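DNA repair protein RECN (Deinococcus radiodurans, PDB 4ABX) probably takes part in the recombinational repair of DNA double-strand breaks as an SMC-like, ATP-binding protein, of which this chain is the coiled-coil domain. Local coordinates at residues 67-72 against 101-106; 135-140 against 146-151. All blocks are in the same frame, centred on the assembly; numbering follows the deposited sequence. Where two conformers were deposited one is given.

In the fold
From the N terminus the chain runs through helix 6-27 and helix 33-63 before helix 68-83 opens interaction 1. This contact closes when helix 87-115 returns antiparallel, so the loop of 28 residues between its segments is nearly all helix. Interaction 2 comes later, pairing helix 121-141 with the start of helix 145-169 across a connection of three residues (142-144), and side chains from both segments, Leu-137 and Val-148 among them, also touch helix 6-27. The two contacts follow in series, neither nested nor crossed. Their centres lie about 54 Å apart, on opposite sides of the chain's centre: interaction 1 is also close to the second subunit, whereas interaction 2 brings late helices back to the first.

Interaction 1: residues 67-72 against 101-106; sequences NAAGLI and ESVQAI
Val-103, on helix 87-115, reaches across to Ile-72 and Ala-69 of helix 68-83. From its CB the side chain forks at once. CG1 lies anti to the backbone N (chi1 163°) and heads for the first turn of helix 68-83, where it stands 4.4 Å from Ala-69 N and 4.5 Å from Ala-69 CB. CG2, beside the backbone N, takes the other direction and meets Ile-72 tip to tip, with CD1 of Ile-72 4.0 Å from Val-103 CG2. The two methyls thus meet two residues of the facing helix, Ala-69 and Ile-72, one turn apart. Ala-69 CB also rests against the aliphatic stem of Gln-104, 4.2 Å from its CG in the conformer described, one of two modelled. No hydrogen bond spans the pair; the contact is a small apolar one. Just before it, Asn-67 serves as N-cap: its OD1 accepts from Gly-70 N at 2.7 Å (N-H...O 154°), with the donor above the carbonyl plane, while its ND2 binds Gly-64 O. Leu-61 of helix 33-63 packs on Val-103 and Ala-68; Ile-72 packs on Ala-68 of the second subunit, Ala-68 on its Ile-72, and Leu-71 on its Leu-71. With axes 9.8 Å apart and directions 163° from parallel, the two segments form part of an antiparallel helical hairpin, the arrangement of the long arm in SMC-like proteins such as RecN.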
loop_
_atom_site.group_PDB
_atom_site.type_symbol
_atom_site.label_atom_id
_atom_site.label_comp_id
_atom_site.label_asym_id
_atom_site.label_seq_id
_atom_site.Cartn_x
_atom_site.Cartn_y
_atom_site.Cartn_z
ATOM N N ASN A 67 0.599 4.327 -3.283
ATOM C CA ASN A 67 1.953 3.796 -3.167
ATOM C C ASN A 67 2.230 3.135 -1.822
ATOM O O ASN A 67 1.549 3.400 -0.827
ATOM C CB ASN A 67 2.988 4.887 -3.459
ATOM C CG ASN A 67 2.974 5.998 -2.427
ATOM O OD1 ASN A 67 3.604 5.893 -1.374
ATOM N ND2 ASN A 67 2.257 7.074 -2.724
ATOM N N ALA A 68 3.239 2.273 -1.800
ATOM C CA ALA A 68 3.580 1.511 -0.610
ATOM C C ALA A 68 3.949 2.397 0.586
ATOM O O ALA A 68 3.448 2.191 1.693
ATOM C CB ALA A 68 4.702 0.532 -0.920
ATOM N N ALA A 69 4.821 3.378 0.363
ATOM C CA ALA A 69 5.270 4.252 1.444
ATOM C C ALA A 69 4.094 4.992 2.083
ATOM O O ALA A 69 4.028 5.137 3.303
ATOM C CB ALA A 69 6.312 5.246 0.938
ATOM N N GLY A 70 3.171 5.457 1.247
ATOM C CA GLY A 70 1.983 6.145 1.722
ATOM C C GLY A 70 1.131 5.278 2.627
ATOM O O GLY A 70 0.642 5.736 3.657
ATOM N N LEU A 71 0.949 4.015 2.252
ATOM C CA LEU A 71 0.149 3.109 3.075
ATOM C C LEU A 71 0.837 2.762 4.388
ATOM O O LEU A 71 0.194 2.687 5.437
ATOM C CB LEU A 71 -0.215 1.840 2.304
ATOM C CG LEU A 71 -1.132 2.116 1.114
ATOM C CD1 LEU A 71 -1.486 0.822 0.403
ATOM C CD2 LEU A 71 -2.386 2.845 1.577
ATOM N N ILE A 72 2.146 2.550 4.333
ATOM C CA ILE A 72 2.909 2.287 5.543
ATOM C C ILE A 72 2.771 3.468 6.505
ATOM O O ILE A 72 2.598 3.286 7.709
ATOM C CB ILE A 72 4.397 2.007 5.227
ATOM C CG1 ILE A 72 4.528 0.751 4.357
ATOM C CG2 ILE A 72 5.208 1.852 6.513
ATOM C CD1 ILE A 72 5.974 0.383 4.009
ATOM N N GLU A 101 11.413 3.610 6.203
ATOM C CA GLU A 101 12.664 4.222 5.794
ATOM C C GLU A 101 13.375 3.379 4.739
ATOM O O GLU A 101 13.907 3.914 3.765
ATOM C CB GLU A 101 13.574 4.473 6.999
ATOM C CG GLU A 101 13.106 5.612 7.887
ATOM C CD GLU A 101 14.119 5.977 8.960
ATOM O OE1 GLU A 101 15.283 5.532 8.860
ATOM O OE2 GLU A 101 13.749 6.714 9.899
ATOM N N SER A 102 13.378 2.062 4.938
ATOM C CA SER A 102 13.986 1.137 3.985
ATOM C C SER A 102 13.315 1.230 2.620
ATOM O O SER A 102 13.987 1.233 1.588
ATOM C CB SER A 102 13.896 -0.302 4.497
ATOM O OG SER A 102 14.658 -0.479 5.675
ATOM N N VAL A 103 11.988 1.298 2.622
ATOM C CA VAL A 103 11.227 1.360 1.380
ATOM C C VAL A 103 11.506 2.654 0.624
ATOM O O VAL A 103 11.654 2.646 -0.597
ATOM C CB VAL A 103 9.706 1.189 1.625
ATOM C CG1 VAL A 103 8.915 1.671 0.425
ATOM C CG2 VAL A 103 9.383 -0.271 1.925
ATOM N N GLN A 104 11.587 3.758 1.360
ATOM C CA GLN A 104 11.873 5.057 0.770
ATOM C C GLN A 104 13.297 5.101 0.229
ATOM O O GLN A 104 13.546 5.623 -0.859
ATOM C CB GLN A 104 11.644 6.168 1.798
ATOM C CG GLN A 104 10.194 6.270 2.259
ATOM C CD GLN A 104 9.990 7.286 3.368
ATOM O OE1 GLN A 104 10.797 7.387 4.293
ATOM N NE2 GLN A 104 8.903 8.044 3.279
ATOM N N ALA A 105 14.228 4.539 0.992
ATOM C CA ALA A 105 15.623 4.479 0.583
ATOM C C ALA A 105 15.740 3.683 -0.714
ATOM O O ALA A 105 16.418 4.099 -1.659
ATOM C CB ALA A 105 16.479 3.858 1.683
ATOM N N ILE A 106 15.054 2.545 -0.764
ATOM C CA ILE A 106 15.062 1.708 -1.958
ATOM C C ILE A 106 14.468 2.448 -3.159
ATOM O O ILE A 106 15.012 2.388 -4.263
ATOM C CB ILE A 106 14.319 0.388 -1.726
ATOM C CG1 ILE A 106 15.130 -0.511 -0.784
ATOM C CG2 ILE A 106 14.065 -0.319 -3.051
ATOM C CD1 ILE A 106 14.350 -1.716 -0.286
#

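Interaction 2: residues 135-140 against 146-151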
loop_
_atom_site.group_PDB
_atom_site.type_symbol
_atom_site.label_atom_id
_atom_site.label_comp_id
_atom_site.label_asym_id
_atom_site.label_seq_id
_atom_site.Cartn_x
_atom_site.Cartn_y
_atom_site.Cartn_z
ATOM N N SER A 135 14.754 -7.948 -42.853
ATOM C CA SER A 135 13.746 -9.014 -42.770
ATOM C C SER A 135 12.767 -8.987 -43.940
ATOM O O SER A 135 12.415 -10.029 -44.497
ATOM C CB SER A 135 12.950 -8.921 -41.460
ATOM O OG SER A 135 13.749 -9.280 -40.351
ATOM N N LYS A 136 12.311 -7.794 -44.301
ATOM C CA LYS A 136 11.412 -7.649 -45.440
ATOM C C LYS A 136 12.053 -8.188 -46.724
ATOM O O LYS A 136 11.380 -8.837 -47.530
ATOM C CB LYS A 136 10.985 -6.191 -45.611
ATOM C CG LYS A 136 10.199 -5.646 -44.423
ATOM C CD LYS A 136 9.754 -4.208 -44.655
ATOM C CE LYS A 136 8.929 -3.684 -43.483
ATOM N NZ LYS A 136 8.478 -2.280 -43.702
ATOM N N LEU A 137 13.351 -7.936 -46.900
ATOM C CA LEU A 137 14.084 -8.440 -48.066
ATOM C C LEU A 137 14.217 -9.958 -48.058
ATOM O O LEU A 137 14.060 -10.611 -49.096
ATOM C CB LEU A 137 15.481 -7.814 -48.149
ATOM C CG LEU A 137 15.568 -6.370 -48.640
ATOM C CD1 LEU A 137 17.017 -6.001 -48.917
ATOM C CD2 LEU A 137 14.726 -6.195 -49.893
ATOM N N LYS A 138 14.525 -10.516 -46.889
ATOM C CA LYS A 138 14.665 -11.961 -46.742
ATOM C C LYS A 138 13.330 -12.681 -46.971
ATOM O O LYS A 138 13.300 -13.808 -47.466
ATOM C CB LYS A 138 15.262 -12.315 -45.370
ATOM C CG LYS A 138 16.660 -11.720 -45.136
ATOM C CD LYS A 138 17.375 -12.331 -43.935
ATOM C CE LYS A 138 16.752 -11.904 -42.622
ATOM N NZ LYS A 138 17.460 -12.526 -41.459
ATOM N N ASN A 139 12.229 -12.020 -46.627
ATOM C CA ASN A 139 10.891 -12.576 -46.843
ATOM C C ASN A 139 10.496 -12.681 -48.324
ATOM O O ASN A 139 9.607 -13.460 -48.685
ATOM C CB ASN A 139 9.835 -11.768 -46.080
ATOM C CG ASN A 139 9.861 -12.039 -44.576
ATOM O OD1 ASN A 139 10.366 -13.069 -44.125
ATOM N ND2 ASN A 139 9.313 -11.112 -43.797
ATOM N N LYS A 140 11.150 -11.894 -49.172
ATOM C CA LYS A 140 10.883 -11.927 -50.610
ATOM C C LYS A 140 11.969 -12.668 -51.391
ATOM O O LYS A 140 11.675 -13.416 -52.319
ATOM C CB LYS A 140 10.751 -10.504 -51.166
ATOM C CG LYS A 140 9.702 -9.638 -50.477
ATOM C CD LYS A 140 9.697 -8.224 -51.063
ATOM C CE LYS A 140 8.715 -7.319 -50.331
ATOM N NZ LYS A 140 8.757 -5.927 -50.849
ATOM N N GLU A 146 22.763 -13.485 -47.925
ATOM C CA GLU A 146 23.531 -14.027 -49.040
ATOM C C GLU A 146 22.600 -14.351 -50.208
ATOM O O GLU A 146 22.875 -13.977 -51.350
ATOM C CB GLU A 146 24.309 -15.284 -48.626
ATOM C CG GLU A 146 25.538 -15.035 -47.751
ATOM C CD GLU A 146 25.231 -15.038 -46.252
ATOM O OE1 GLU A 146 24.063 -14.803 -45.858
ATOM O OE2 GLU A 146 26.171 -15.275 -45.460
ATOM N N ASP A 147 21.504 -15.053 -49.920
ATOM C CA ASP A 147 20.525 -15.399 -50.950
ATOM C C ASP A 147 19.946 -14.146 -51.593
ATOM O O ASP A 147 19.744 -14.099 -52.808
ATOM C CB ASP A 147 19.390 -16.254 -50.373
ATOM C CG ASP A 147 19.850 -17.639 -49.954
ATOM O OD1 ASP A 147 20.386 -18.385 -50.805
ATOM O OD2 ASP A 147 19.680 -17.980 -48.762
ATOM N N VAL A 148 19.669 -13.135 -50.772
ATOM C CA VAL A 148 19.100 -11.885 -51.263
ATOM C C VAL A 148 20.045 -11.192 -52.245
ATOM O O VAL A 148 19.622 -10.688 -53.292
ATOM C CB VAL A 148 18.793 -10.906 -50.110
ATOM C CG1 VAL A 148 18.185 -9.621 -50.651
ATOM C CG2 VAL A 148 17.865 -11.552 -49.084
ATOM N N VAL A 149 21.324 -11.151 -51.893
ATOM C CA VAL A 149 22.319 -10.511 -52.746
ATOM C C VAL A 149 22.438 -11.275 -54.063
ATOM O O VAL A 149 22.468 -10.675 -55.144
ATOM C CB VAL A 149 23.689 -10.420 -52.046
ATOM C CG1 VAL A 149 24.784 -10.053 -53.048
ATOM C CG2 VAL A 149 23.631 -9.414 -50.897
ATOM N N GLU A 150 22.493 -12.600 -53.964
ATOM C CA GLU A 150 22.529 -13.456 -55.146
ATOM C C GLU A 150 21.298 -13.230 -56.031
ATOM O O GLU A 150 21.417 -13.101 -57.257
ATOM C CB GLU A 150 22.635 -14.929 -54.734
ATOM C CG GLU A 150 22.527 -15.922 -55.884
ATOM C CD GLU A 150 23.717 -15.874 -56.827
ATOM O OE1 GLU A 150 24.742 -15.251 -56.472
ATOM O OE2 GLU A 150 23.629 -16.467 -57.925
ATOM N N PHE A 151 20.121 -13.166 -55.408
ATOM C CA PHE A 151 18.883 -12.933 -56.146
ATOM C C PHE A 151 18.990 -11.661 -56.982
ATOM O O PHE A 151 18.598 -11.645 -58.144
ATOM C CB PHE A 151 17.665 -12.864 -55.209
ATOM C CG PHE A 151 16.340 -12.735 -55.930
ATOM C CD1 PHE A 151 15.988 -11.553 -56.572
ATOM C CD2 PHE A 151 15.452 -13.796 -55.975
ATOM C CE1 PHE A 151 14.770 -11.435 -57.244
ATOM C CE2 PHE A 151 14.235 -13.685 -56.636
ATOM C CZ PHE A 151 13.895 -12.504 -57.273
#
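In Val-148 the first torsion (chi1 -179°) sets CG1 anti to the backbone N and CG2 beside that nitrogen, spreading the two methyls over Leu-137 and Lys-138. Leu-137, with CG beside its own backbone N (chi1 -76°), crosses the valine at about a right angle: Val-148 CG1 sits 4.1 Å from Leu-137 CB and 4.2 Å from Leu-137 CD1. Val-148 CG2, the other methyl, lies against the facing backbone, 3.9 Å from Leu-137 O and 4.0 Å from Lys-138 CA. Of the Lys-138 side chain the foot takes part, CG lying 4.1 Å from Val-148 CG2; beyond it the chain bends and carries NZ away to a salt bridge with Glu-34. Ile-24 of helix 6-27 also packs on Val-148, and Val-27 on Leu-137. Replacing Val-148 by alanine removes CG1 and CG2, and is likely to open a gap beside Leu-137 and the base of Lys-138. With methyls against carbon chains and no hydrogen bond between the segments, the contact rests on van der Waals packing; Leu-137 O instead receives Lys-140 N within its own helix, and the lysine's charge is settled outside the pair.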